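Local coordinates for putative cell adhesion protein (Bacteroides uniformis, PDB 4K4K), which is a putative fimbrial tip subunit, probably part of surface filaments that mediate cell adhesion and biofilm formation, at residues I40-G45 with S82-V87; G52-T57 with Q73-P78; I146-D151 with I253-A258; G162-I167 with T219-G224. All coordinates share one frame; numbering follows the deposited sequence.

Contact 1: residues I40-G45 with S82-V87; sequences IYMLNG and SQRDFV
Tyr41, Met42 and Leu43 of strand 37-44 pair with Val87, Phe86 and Asp85 of strand 84-90, antiparallel neighbours near one end of the elongated molecule. Tyr41–Val87 and Leu43–Asp85 are hydrogen-bonded pairs; Leu43 N to Asp85 O measures 2.8 Å. Met42–Phe86 is the non-hydrogen-bonded pair between them. Met42, a selenomethionine, runs beside the Phe86 ring. Met42 CG, anti to the backbone N (chi1 175°), lies 3.7 Å from Phe86 CZ; Met42 CB is 3.6 Å from Phe86 CE2. Met42 SE sits 4.7 Å from the centroid of the Phe86 ring, obliquely, as a Met-aromatic contact. On the other face the Leu43 and Val87 side chains cross at about a right angle, with Leu43 CD1 4.1 Å from Val87 CG2. At the strand end the Asn44 amide stacks on the Arg84 guanidinium with the planes 6° apart, and Asn44 ND2 is 3.6 Å from Arg84 CZ. Arg84 NH1 bonds Gln83 O, 2.8 Å away, in the guanidinium plane, while NE makes a salt bridge to Asp49. Two waters link Asp85 OD2 to Gly45. Met42 and Phe86 thus make one face apolar; the other mixes Leu43 and Val87 with the Asp85 carboxylate, satisfied by water and Gly125 N.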
loop_
_atom_site.group_PDB
_atom_site.type_symbol
_atom_site.label_atom_id
_atom_site.label_comp_id
_atom_site.label_asym_id
_atom_site.label_seq_id
_atom_site.Cartn_x
_atom_site.Cartn_y
_atom_site.Cartn_z
ATOM N N ILE A 40 16.303 -0.004 -3.440
ATOM C CA ILE A 40 16.992 1.159 -2.850
ATOM C C ILE A 40 17.799 1.850 -3.906
ATOM O O ILE A 40 18.441 1.184 -4.750
ATOM C CB ILE A 40 17.911 0.731 -1.654
ATOM C CG1 ILE A 40 17.117 -0.105 -0.594
ATOM C CG2 ILE A 40 18.616 1.952 -1.000
ATOM C CD1 ILE A 40 17.931 -0.545 0.682
ATOM N N TYR A 41 17.847 3.184 -3.800
ATOM C CA TYR A 41 18.718 4.035 -4.619
ATOM C C TYR A 41 19.596 4.854 -3.718
ATOM O O TYR A 41 19.101 5.434 -2.733
ATOM C CB TYR A 41 17.916 5.016 -5.495
ATOM C CG TYR A 41 17.082 4.380 -6.582
ATOM C CD1 TYR A 41 15.938 3.646 -6.268
ATOM C CD2 TYR A 41 17.345 4.635 -7.926
ATOM C CE1 TYR A 41 15.147 3.074 -7.268
ATOM C CE2 TYR A 41 16.535 4.108 -8.938
ATOM C CZ TYR A 41 15.433 3.330 -8.604
ATOM O OH TYR A 41 14.648 2.816 -9.601
HETATM N N MSE A 42 20.878 4.946 -4.085
HETATM C CA MSE A 42 21.804 5.882 -3.446
HETATM C C MSE A 42 21.953 7.038 -4.429
HETATM O O MSE A 42 22.286 6.805 -5.591
HETATM C CB MSE A 42 23.160 5.235 -3.120
HETATM C CG MSE A 42 24.146 6.245 -2.565
HETATM SE SE MSE A 42 25.752 5.340 -1.857
HETATM C CE MSE A 42 26.520 4.866 -3.469
ATOM N N LEU A 43 21.700 8.259 -3.976
ATOM C CA LEU A 43 21.664 9.445 -4.833
ATOM C C LEU A 43 22.740 10.444 -4.508
ATOM O O LEU A 43 23.021 10.700 -3.337
ATOM C CB LEU A 43 20.307 10.168 -4.728
ATOM C CG LEU A 43 19.047 9.311 -4.954
ATOM C CD1 LEU A 43 17.781 10.126 -4.647
ATOM C CD2 LEU A 43 19.012 8.769 -6.421
ATOM N N ASN A 44 23.259 11.084 -5.554
ATOM C CA ASN A 44 24.168 12.219 -5.448
ATOM C C ASN A 44 23.372 13.345 -6.084
ATOM O O ASN A 44 23.339 13.453 -7.307
ATOM C CB ASN A 44 25.492 11.950 -6.137
ATOM C CG ASN A 44 26.531 12.999 -5.788
ATOM O OD1 ASN A 44 26.307 13.863 -4.937
ATOM N ND2 ASN A 44 27.704 12.907 -6.381
ATOM N N GLY A 45 22.639 14.100 -5.264
ATOM C CA GLY A 45 21.677 15.079 -5.746
ATOM C C GLY A 45 20.584 14.277 -6.444
ATOM O O GLY A 45 20.019 13.351 -5.858
ATOM N N SER A 82 32.390 11.284 1.246
ATOM C CA SER A 82 31.408 12.293 0.840
ATOM C C SER A 82 29.991 11.730 1.117
ATOM O O SER A 82 29.807 10.500 1.224
ATOM C CB SER A 82 31.586 12.718 -0.608
ATOM O OG SER A 82 31.318 11.613 -1.451
ATOM N N GLN A 83 29.005 12.634 1.231
ATOM C CA GLN A 83 27.660 12.207 1.594
ATOM C C GLN A 83 26.775 11.881 0.375
ATOM O O GLN A 83 26.996 12.355 -0.751
ATOM C CB GLN A 83 26.968 13.253 2.498
ATOM C CG GLN A 83 27.665 13.478 3.864
ATOM C CD GLN A 83 28.920 14.322 3.753
ATOM O OE1 GLN A 83 28.939 15.346 3.062
ATOM N NE2 GLN A 83 30.011 13.897 4.405
ATOM N N ARG A 84 25.753 11.071 0.632
ATOM C CA ARG A 84 24.773 10.633 -0.346
ATOM C C ARG A 84 23.416 10.589 0.311
ATOM O O ARG A 84 23.327 10.508 1.552
ATOM C CB ARG A 84 25.127 9.237 -0.929
ATOM C CG ARG A 84 26.397 9.171 -1.785
ATOM C CD ARG A 84 26.281 9.984 -3.085
ATOM N NE ARG A 84 27.481 9.815 -3.911
ATOM C CZ ARG A 84 28.583 10.536 -3.774
ATOM N NH1 ARG A 84 28.663 11.465 -2.828
ATOM N NH2 ARG A 84 29.646 10.283 -4.525
ATOM N N ASP A 85 22.352 10.604 -0.508
ATOM C CA ASP A 85 20.980 10.478 -0.012
ATOM C C ASP A 85 20.433 9.140 -0.415
ATOM O O ASP A 85 20.963 8.514 -1.334
ATOM C CB ASP A 85 20.103 11.600 -0.577
ATOM C CG ASP A 85 20.715 12.972 -0.395
ATOM O OD1 ASP A 85 21.381 13.197 0.646
ATOM O OD2 ASP A 85 20.531 13.818 -1.286
ATOM N N PHE A 86 19.381 8.683 0.267
ATOM C CA PHE A 86 18.827 7.361 0.018
ATOM C C PHE A 86 17.345 7.429 -0.078
ATOM O O PHE A 86 16.712 8.114 0.731
ATOM C CB PHE A 86 19.228 6.379 1.176
ATOM C CG PHE A 86 20.706 6.060 1.151
ATOM C CD1 PHE A 86 21.632 6.918 1.744
ATOM C CD2 PHE A 86 21.179 4.948 0.459
ATOM C CE1 PHE A 86 23.004 6.659 1.667
ATOM C CE2 PHE A 86 22.547 4.688 0.372
ATOM C CZ PHE A 86 23.455 5.536 0.979
ATOM N N VAL A 87 16.787 6.679 -1.022
ATOM C CA VAL A 87 15.341 6.527 -1.175
ATOM C C VAL A 87 15.064 5.046 -1.402
ATOM O O VAL A 87 15.957 4.314 -1.836
ATOM C CB VAL A 87 14.711 7.407 -2.301
ATOM C CG1 VAL A 87 14.879 8.891 -2.008
ATOM C CG2 VAL A 87 15.281 7.047 -3.683
HETATM O O HOH W 1 25.283 14.031 -2.150
HETATM O O HOH W 2 18.936 13.416 -3.326
HETATM O O HOH W 3 22.844 14.509 -2.519
#

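Contact 2: residues G52-T57 with Q73-P78; sequences GNRKYT and QTIYFP
The Tyr56 hydroxyl takes the place of a backbone carbonyl here: its OH accepts a hydrogen bond from Ile75 N, 3.0 Å away and nearly straight at 170°. Residues 73–78 form no regular strand, and side chains do much of the joining. Gln73 reaches the other way. Gln73 OE1 accepts Lys55 N at 3.1 Å, in the carbonyl plane and on a lone pair. A bend at chi2 (-70°) folds the Gln73 chain back to place this oxygen. A water donates to the same OE1 and to Asn53 O. Arg54 reaches toward the loop. Arg54 CG meets Ile75 CG1 at 3.6 Å, with the two side chains crossing obliquely. Arg54 NH1 makes a long, weak bond to Gln73 O at 3.4 Å, at the edge of the guanidinium; both residues have a second conformer, and this bond counts for little. NE is held by Asn51 O. Ile75 CD1 also lies 4.1 Å from Tyr56 CE1, and Ile75 continues onto Ile40, Met42 and Phe86. A phenylalanine in place of Tyr56 would probably leave Ile75 N without its acceptor and the loop less firmly tied to the strand. Beside the loop, Asn53 and Arg54 both face Ile40. This is a G1 beta bulge, an irregularity of antiparallel sheets, in strand 47-57 where it pairs with strand 37-44.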
loop_
_atom_site.group_PDB
_atom_site.type_symbol
_atom_site.label_atom_id
_atom_site.label_comp_id
_atom_site.label_asym_id
_atom_site.label_seq_id
_atom_site.Cartn_x
_atom_site.Cartn_y
_atom_site.Cartn_z
ATOM N N GLY A 52 20.775 1.845 -10.043
ATOM C CA GLY A 52 19.669 2.177 -9.140
ATOM C C GLY A 52 18.859 0.936 -8.835
ATOM O O GLY A 52 19.177 -0.157 -9.327
ATOM N N ASN A 53 17.768 1.095 -8.055
ATOM C CA ASN A 53 16.826 -0.002 -7.820
ATOM C C ASN A 53 17.529 -1.293 -7.353
ATOM O O ASN A 53 17.310 -2.389 -7.907
ATOM C CB ASN A 53 16.017 -0.278 -9.121
ATOM C CG ASN A 53 14.853 -1.208 -8.891
ATOM O OD1 ASN A 53 14.270 -1.254 -7.801
ATOM N ND2 ASN A 53 14.497 -1.994 -9.912
ATOM N N ARG A 54 18.391 -1.141 -6.331
ATOM C CA ARG A 54 19.146 -2.252 -5.756
ATOM C C ARG A 54 18.210 -3.118 -4.909
ATOM O O ARG A 54 17.530 -2.594 -4.032
ATOM C CB ARG A 54 20.312 -1.706 -4.915
ATOM C CG ARG A 54 21.275 -0.805 -5.686
ATOM C CD ARG A 54 22.334 -1.592 -6.436
ATOM N NE ARG A 54 23.319 -0.721 -7.076
ATOM C CZ ARG A 54 24.592 -0.615 -6.707
ATOM N NH1 ARG A 54 25.059 -1.329 -5.691
ATOM N NH2 ARG A 54 25.411 0.192 -7.363
ATOM N N LYS A 55 18.170 -4.430 -5.160
ATOM C CA LYS A 55 17.271 -5.319 -4.430
ATOM C C LYS A 55 17.779 -5.643 -3.035
ATOM O O LYS A 55 18.874 -6.169 -2.888
ATOM C CB LYS A 55 17.058 -6.623 -5.220
ATOM C CG LYS A 55 16.014 -7.545 -4.594
ATOM C CD LYS A 55 15.954 -8.899 -5.314
ATOM C CE LYS A 55 14.782 -9.717 -4.860
ATOM N NZ LYS A 55 14.695 -10.982 -5.640
ATOM N N TYR A 56 16.956 -5.342 -2.027
ATOM C CA TYR A 56 17.223 -5.648 -0.616
ATOM C C TYR A 56 16.042 -6.424 -0.074
ATOM O O TYR A 56 14.893 -6.075 -0.377
ATOM C CB TYR A 56 17.439 -4.358 0.183
ATOM C CG TYR A 56 18.859 -3.842 0.134
ATOM C CD1 TYR A 56 19.406 -3.347 -1.051
ATOM C CD2 TYR A 56 19.635 -3.777 1.288
ATOM C CE1 TYR A 56 20.726 -2.894 -1.102
ATOM C CE2 TYR A 56 20.942 -3.296 1.256
ATOM C CZ TYR A 56 21.472 -2.828 0.066
ATOM O OH TYR A 56 22.783 -2.412 0.046
ATOM N N THR A 57 16.294 -7.458 0.731
ATOM C CA THR A 57 15.191 -8.249 1.279
ATOM C C THR A 57 15.259 -8.304 2.776
ATOM O O THR A 57 16.317 -8.106 3.352
ATOM C CB THR A 57 15.175 -9.696 0.723
ATOM O OG1 THR A 57 16.334 -10.402 1.179
ATOM C CG2 THR A 57 15.059 -9.749 -0.780
ATOM N N GLN A 73 24.135 -6.845 -5.297
ATOM C CA GLN A 73 23.299 -5.632 -5.208
ATOM C C GLN A 73 23.760 -4.672 -4.100
ATOM O O GLN A 73 23.178 -3.603 -3.947
ATOM C CB GLN A 73 21.828 -6.030 -4.948
ATOM C CG GLN A 73 21.179 -6.894 -6.051
ATOM C CD GLN A 73 20.940 -6.122 -7.328
ATOM O OE1 GLN A 73 20.153 -5.173 -7.372
ATOM N NE2 GLN A 73 21.644 -6.488 -8.386
ATOM N N THR A 74 24.764 -5.072 -3.298
ATOM C CA THR A 74 25.222 -4.269 -2.158
ATOM C C THR A 74 25.612 -2.837 -2.578
ATOM O O THR A 74 26.393 -2.616 -3.525
ATOM C CB THR A 74 26.395 -4.959 -1.416
ATOM O OG1 THR A 74 26.012 -6.262 -1.025
ATOM C CG2 THR A 74 26.800 -4.208 -0.157
ATOM N N ILE A 75 25.055 -1.870 -1.848
ATOM C CA ILE A 75 25.393 -0.465 -2.008
ATOM C C ILE A 75 26.538 -0.156 -1.059
ATOM O O ILE A 75 26.426 -0.441 0.150
ATOM C CB ILE A 75 24.181 0.451 -1.735
ATOM C CG1 ILE A 75 23.103 0.303 -2.829
ATOM C CG2 ILE A 75 24.657 1.936 -1.620
ATOM C CD1 ILE A 75 21.719 0.888 -2.373
ATOM N N TYR A 76 27.611 0.428 -1.592
ATOM C CA TYR A 76 28.767 0.853 -0.783
ATOM C C TYR A 76 28.867 2.342 -0.765
ATOM O O TYR A 76 28.699 2.987 -1.803
ATOM C CB TYR A 76 30.088 0.280 -1.328
ATOM C CG TYR A 76 30.157 -1.221 -1.218
ATOM C CD1 TYR A 76 30.572 -1.837 -0.036
ATOM C CD2 TYR A 76 29.769 -2.033 -2.280
ATOM C CE1 TYR A 76 30.607 -3.231 0.081
ATOM C CE2 TYR A 76 29.789 -3.420 -2.172
ATOM C CZ TYR A 76 30.231 -4.016 -0.999
ATOM O OH TYR A 76 30.238 -5.388 -0.922
ATOM N N PHE A 77 29.206 2.899 0.411
ATOM C CA PHE A 77 29.393 4.348 0.522
ATOM C C PHE A 77 30.646 4.803 -0.215
ATOM O O PHE A 77 31.610 4.022 -0.282
ATOM C CB PHE A 77 29.474 4.747 1.987
ATOM C CG PHE A 77 28.101 4.876 2.600
ATOM C CD1 PHE A 77 27.417 6.087 2.562
ATOM C CD2 PHE A 77 27.498 3.791 3.227
ATOM C CE1 PHE A 77 26.154 6.217 3.148
ATOM C CE2 PHE A 77 26.216 3.903 3.771
ATOM C CZ PHE A 77 25.553 5.120 3.731
ATOM N N PRO A 78 30.652 6.050 -0.754
ATOM C CA PRO A 78 31.887 6.571 -1.402
ATOM C C PRO A 78 33.084 6.500 -0.442
ATOM O O PRO A 78 33.000 6.918 0.728
ATOM C CB PRO A 78 31.536 8.027 -1.731
ATOM C CG PRO A 78 30.028 8.052 -1.810
ATOM C CD PRO A 78 29.567 7.056 -0.774
HETATM O O HOH W 4 17.884 -4.692 -9.273
#

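Contact 3: residues I146-D151 with I253-A258; sequences ITIKAD and ITISKA
Ile146 and Ile148 lean against Ile253 and Ile255 on one face of two parallel strands, while Lys149 and Thr254 meet on the other. The Ile146 and Ile253 side chains come together through branches: CG2 of Ile146 touches CG1 of Ile253 at 3.6 Å. One step along, Ile148 CG2 meets the end of Ile255, CD1, at 3.7 Å. In each of these pairs one chain slants across the other, and the CG2 methyl does the touching. Ile148 places its CG2 anti to the backbone N, with CG1 on the N side (chi1 -62°), which turns the methyl to Ile255. This isoleucine face packs against side chains of strands 164-177 and 217-222, namely Val165, Leu218 and Phe220.

On the opposite face the Lys149 chain passes across Thr254 at a slant, with Lys149 CE 3.5 Å from Thr254 OG1. Thr254 CG2 turns instead to the Asp151 backbone, 3.8 Å from Asp151 CA.

The strand backbones are joined alternately. Ile253 N bonds Thr147 O at 2.8 Å, and Lys149 then uses its N for Ile253 O and its O for Ile255 N. The last bond, Asp151 N to Ile255 O, is more bent at 138°. There the strand ends, and the Asp151 carboxylate turns to Ser154, Thr153 and Leu155. The two faces therefore differ in chemistry. Branched hydrocarbon packs inward, while the lysine and threonine form a polar outer face, and the aspartate fastens the turn that follows strand 132-150.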
loop_
_atom_site.group_PDB
_atom_site.type_symbol
_atom_site.label_atom_id
_atom_site.label_comp_id
_atom_site.label_asym_id
_atom_site.label_seq_id
_atom_site.Cartn_x
_atom_site.Cartn_y
_atom_site.Cartn_z
ATOM N N ILE A 146 -13.547 -3.231 5.830
ATOM C CA ILE A 146 -14.990 -3.316 6.031
ATOM C C ILE A 146 -15.342 -4.467 6.957
ATOM O O ILE A 146 -14.878 -5.597 6.775
ATOM C CB ILE A 146 -15.668 -3.436 4.628
ATOM C CG1 ILE A 146 -15.426 -2.139 3.805
ATOM C CG2 ILE A 146 -17.171 -3.798 4.715
ATOM C CD1 ILE A 146 -15.563 -2.263 2.349
ATOM N N THR A 147 -16.199 -4.171 7.950
ATOM C CA THR A 147 -16.724 -5.177 8.857
ATOM C C THR A 147 -18.221 -5.223 8.616
ATOM O O THR A 147 -18.869 -4.175 8.618
ATOM C CB THR A 147 -16.361 -4.836 10.312
ATOM O OG1 THR A 147 -14.953 -4.657 10.388
ATOM C CG2 THR A 147 -16.773 -5.915 11.290
ATOM N N ILE A 148 -18.766 -6.415 8.388
ATOM C CA ILE A 148 -20.199 -6.575 8.159
ATOM C C ILE A 148 -20.857 -7.214 9.379
ATOM O O ILE A 148 -20.338 -8.184 9.917
ATOM C CB ILE A 148 -20.438 -7.431 6.875
ATOM C CG1 ILE A 148 -19.861 -6.739 5.614
ATOM C CG2 ILE A 148 -21.912 -7.820 6.688
ATOM C CD1 ILE A 148 -19.503 -7.752 4.511
ATOM N N LYS A 149 -22.017 -6.694 9.803
ATOM C CA LYS A 149 -22.784 -7.350 10.857
ATOM C C LYS A 149 -24.273 -7.239 10.559
ATOM O O LYS A 149 -24.709 -6.320 9.872
ATOM C CB LYS A 149 -22.454 -6.809 12.263
ATOM C CG LYS A 149 -22.653 -5.315 12.468
ATOM C CD LYS A 149 -22.154 -4.907 13.849
ATOM C CE LYS A 149 -22.509 -3.483 14.186
ATOM N NZ LYS A 149 -21.868 -3.035 15.453
ATOM N N ALA A 150 -25.044 -8.175 11.064
ATOM C CA ALA A 150 -26.493 -8.111 10.893
ATOM C C ALA A 150 -27.095 -7.178 11.934
ATOM O O ALA A 150 -26.466 -6.932 12.960
ATOM C CB ALA A 150 -27.092 -9.498 11.036
ATOM N N ASP A 151 -28.332 -6.711 11.723
ATOM C CA ASP A 151 -29.006 -5.915 12.737
ATOM C C ASP A 151 -29.327 -6.759 13.999
ATOM O O ASP A 151 -29.623 -6.187 15.048
ATOM C CB ASP A 151 -30.298 -5.268 12.189
ATOM C CG ASP A 151 -31.317 -6.189 11.524
ATOM O OD1 ASP A 151 -31.173 -7.425 11.639
ATOM O OD2 ASP A 151 -32.336 -5.676 11.029
ATOM N N ILE A 253 -20.604 -2.010 8.573
ATOM C CA ILE A 253 -21.851 -2.113 7.833
ATOM C C ILE A 253 -22.853 -2.926 8.622
ATOM O O ILE A 253 -22.589 -4.091 8.911
ATOM C CB ILE A 253 -21.595 -2.773 6.437
ATOM C CG1 ILE A 253 -20.274 -2.303 5.755
ATOM C CG2 ILE A 253 -22.830 -2.732 5.522
ATOM C CD1 ILE A 253 -20.229 -0.950 5.219
ATOM N N THR A 254 -23.999 -2.331 8.954
ATOM C CA THR A 254 -25.064 -3.074 9.607
ATOM C C THR A 254 -26.136 -3.353 8.555
ATOM O O THR A 254 -26.757 -2.421 8.033
ATOM C CB THR A 254 -25.621 -2.354 10.851
ATOM O OG1 THR A 254 -24.547 -2.080 11.746
ATOM C CG2 THR A 254 -26.674 -3.204 11.571
ATOM N N ILE A 255 -26.395 -4.628 8.291
ATOM C CA ILE A 255 -27.369 -4.995 7.279
ATOM C C ILE A 255 -28.687 -5.447 7.911
ATOM O O ILE A 255 -28.714 -6.288 8.821
ATOM C CB ILE A 255 -26.797 -6.068 6.316
ATOM C CG1 ILE A 255 -25.440 -5.601 5.698
ATOM C CG2 ILE A 255 -27.833 -6.460 5.227
ATOM C CD1 ILE A 255 -24.776 -6.637 4.718
ATOM N N SER A 256 -29.790 -4.888 7.387
ATOM C CA SER A 256 -31.150 -5.217 7.769
ATOM C C SER A 256 -31.947 -5.524 6.487
ATOM O O SER A 256 -31.465 -5.215 5.399
ATOM C CB SER A 256 -31.757 -4.061 8.564
ATOM O OG SER A 256 -32.309 -3.061 7.729
ATOM N N LYS A 257 -33.130 -6.125 6.595
ATOM C CA LYS A 257 -33.963 -6.380 5.418
ATOM C C LYS A 257 -34.392 -5.038 4.784
ATOM O O LYS A 257 -34.516 -4.946 3.570
ATOM C CB LYS A 257 -35.187 -7.219 5.783
ATOM C CG LYS A 257 -34.883 -8.705 5.909
ATOM C CD LYS A 257 -36.163 -9.490 6.222
ATOM C CE LYS A 257 -35.954 -10.987 6.179
ATOM N NZ LYS A 257 -37.247 -11.724 6.344
ATOM N N ALA A 258 -34.547 -3.991 5.608
ATOM C CA ALA A 258 -34.940 -2.663 5.168
ATOM C C ALA A 258 -33.790 -1.904 4.472
ATOM O O ALA A 258 -34.049 -0.914 3.790
ATOM C CB ALA A 258 -35.442 -1.862 6.354
#

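Contact 4: residues G162-I167 with T219-G224; sequences GTTVSI and TFTVPG
Thr219 pairs with Ser166 in the antiparallel pairing of strands 217-222 and 164-177, in a fimbrillin-like protein of the transthyretin clan. Their backbones exchange two hydrogen bonds, with Thr219 N to Ser166 O at 2.9 Å. Their side-chain oxygens have partners elsewhere: Thr219 OG1 bonds His231, and Ser166 OG bonds Glu193. Phe220 comes next, in the non-hydrogen-bonded pair with Val165. The two side chains run side by side. Both methyls of Val165 meet the CD2–CE2 bond of Phe220, with Val165 CG1 3.8 Å from Phe220 CE2 and CG2 beside CD2. With Val165 CG1 anti to the backbone N and CG2 anti to the carbonyl carbon (chi1 -172°), both branches point to this bond. Thr163 CG2 approaches the same ring at its edge, near its plane. Thr221 returns to the Thr164 side, and their backbones again bond both ways; Thr164 OG1 rests 3.4 Å from Thr221 CB. Val222 lies alongside Thr163, pointing the same way, with Val222 CG2 3.8 Å from Thr163 OG1. That hydroxyl is bonded to Leu160 O. Replacing Thr163 with a glycine would probably leave Leu160 O without this partner and open a gap beside Phe220 and Val222. Pro223 ends the contact against Gly162, where Pro223 CG sits 3.6 Å from Gly162 O.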
loop_
_atom_site.group_PDB
_atom_site.type_symbol
_atom_site.label_atom_id
_atom_site.label_comp_id
_atom_site.label_asym_id
_atom_site.label_seq_id
_atom_site.Cartn_x
_atom_site.Cartn_y
_atom_site.Cartn_z
ATOM N N GLY A 162 -21.383 -15.649 3.291
ATOM C CA GLY A 162 -21.091 -15.602 1.863
ATOM C C GLY A 162 -21.280 -14.254 1.198
ATOM O O GLY A 162 -21.127 -14.163 -0.026
ATOM N N THR A 163 -21.602 -13.181 1.990
ATOM C CA THR A 163 -21.790 -11.842 1.423
ATOM C C THR A 163 -20.537 -11.399 0.664
ATOM O O THR A 163 -19.425 -11.499 1.189
ATOM C CB THR A 163 -22.179 -10.814 2.519
ATOM O OG1 THR A 163 -23.433 -11.192 3.073
ATOM C CG2 THR A 163 -22.265 -9.379 1.991
ATOM N N THR A 164 -20.714 -10.899 -0.565
ATOM C CA THR A 164 -19.592 -10.369 -1.357
ATOM C C THR A 164 -19.686 -8.846 -1.350
ATOM O O THR A 164 -20.769 -8.290 -1.165
ATOM C CB THR A 164 -19.569 -10.935 -2.779
ATOM O OG1 THR A 164 -20.774 -10.556 -3.440
ATOM C CG2 THR A 164 -19.385 -12.438 -2.814
ATOM N N VAL A 165 -18.546 -8.177 -1.528
ATOM C CA VAL A 165 -18.472 -6.720 -1.490
ATOM C C VAL A 165 -17.688 -6.235 -2.692
ATOM O O VAL A 165 -16.598 -6.751 -2.958
ATOM C CB VAL A 165 -17.815 -6.206 -0.157
ATOM C CG1 VAL A 165 -17.909 -4.676 -0.026
ATOM C CG2 VAL A 165 -18.421 -6.884 1.066
ATOM N N SER A 166 -18.194 -5.204 -3.364
ATOM C CA SER A 166 -17.465 -4.557 -4.452
ATOM C C SER A 166 -17.640 -3.045 -4.342
ATOM O O SER A 166 -18.554 -2.580 -3.656
ATOM C CB SER A 166 -17.929 -5.086 -5.808
ATOM O OG SER A 166 -19.254 -4.662 -6.077
ATOM N N ILE A 167 -16.749 -2.281 -4.975
ATOM C CA ILE A 167 -16.827 -0.816 -5.004
ATOM C C ILE A 167 -16.854 -0.395 -6.471
ATOM O O ILE A 167 -16.096 -0.932 -7.284
ATOM C CB ILE A 167 -15.706 -0.122 -4.175
ATOM C CG1 ILE A 167 -15.934 1.410 -4.086
ATOM C CG2 ILE A 167 -14.275 -0.496 -4.646
ATOM C CD1 ILE A 167 -14.957 2.187 -3.104
ATOM N N THR A 219 -21.343 -2.318 -3.021
ATOM C CA THR A 219 -22.452 -3.245 -3.285
ATOM C C THR A 219 -22.244 -4.475 -2.419
ATOM O O THR A 219 -21.174 -5.085 -2.456
ATOM C CB THR A 219 -22.606 -3.587 -4.786
ATOM O OG1 THR A 219 -22.891 -2.374 -5.487
ATOM C CG2 THR A 219 -23.743 -4.604 -5.062
ATOM N N PHE A 220 -23.272 -4.842 -1.644
ATOM C CA PHE A 220 -23.255 -6.029 -0.806
ATOM C C PHE A 220 -24.248 -7.019 -1.370
ATOM O O PHE A 220 -25.442 -6.724 -1.351
ATOM C CB PHE A 220 -23.630 -5.682 0.657
ATOM C CG PHE A 220 -22.739 -4.627 1.253
ATOM C CD1 PHE A 220 -23.055 -3.275 1.134
ATOM C CD2 PHE A 220 -21.556 -4.978 1.891
ATOM C CE1 PHE A 220 -22.202 -2.294 1.646
ATOM C CE2 PHE A 220 -20.701 -3.999 2.392
ATOM C CZ PHE A 220 -21.027 -2.666 2.255
ATOM N N THR A 221 -23.775 -8.168 -1.886
ATOM C CA THR A 221 -24.652 -9.214 -2.433
ATOM C C THR A 221 -24.786 -10.281 -1.357
ATOM O O THR A 221 -23.782 -10.907 -1.007
ATOM C CB THR A 221 -24.082 -9.747 -3.760
ATOM O OG1 THR A 221 -23.686 -8.645 -4.581
ATOM C CG2 THR A 221 -25.068 -10.647 -4.509
ATOM N N VAL A 222 -25.990 -10.458 -0.814
ATOM C CA VAL A 222 -26.259 -11.393 0.260
ATOM C C VAL A 222 -26.929 -12.660 -0.297
ATOM O O VAL A 222 -28.098 -12.611 -0.673
ATOM C CB VAL A 222 -27.115 -10.716 1.362
ATOM C CG1 VAL A 222 -27.285 -11.636 2.561
ATOM C CG2 VAL A 222 -26.503 -9.374 1.795
ATOM N N PRO A 223 -26.209 -13.804 -0.324
ATOM C CA PRO A 223 -26.814 -15.044 -0.861
ATOM C C PRO A 223 -28.032 -15.517 -0.070
ATOM O O PRO A 223 -29.001 -15.982 -0.676
ATOM C CB PRO A 223 -25.679 -16.065 -0.780
ATOM C CG PRO A 223 -24.447 -15.282 -0.633
ATOM C CD PRO A 223 -24.813 -14.025 0.091
ATOM N N GLY A 224 -27.990 -15.344 1.256
ATOM C CA GLY A 224 -29.066 -15.707 2.175
ATOM C C GLY A 224 -30.399 -15.064 1.845
ATOM O O GLY A 224 -31.454 -15.666 2.076
HETATM O O HOH W 5 -22.284 -13.613 -2.476
#

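The four contacts form two pairs on opposite sides of the chain's centre. Contacts 1 and 2 have centres 10 Å apart and touch; Ile40 O probably accepts a hydrogen bond from Arg54 N, where strands 37-44 and 47-57 adjoin. Contacts 3 and 4 have centres 11 Å apart and share packing, with Ile253 CD1 3.5 Å from Phe220 CZ. Between the pairs, centres lie about 45 to 51 Å apart and nothing touches. Along the chain, contact 2 falls within the span of contact 1, and contact 4 within that of contact 3. The second pair follows the first. The two pairs therefore report on packing at opposite ends of an elongated, beta-rich molecule, which may be part of the fimbrial tip.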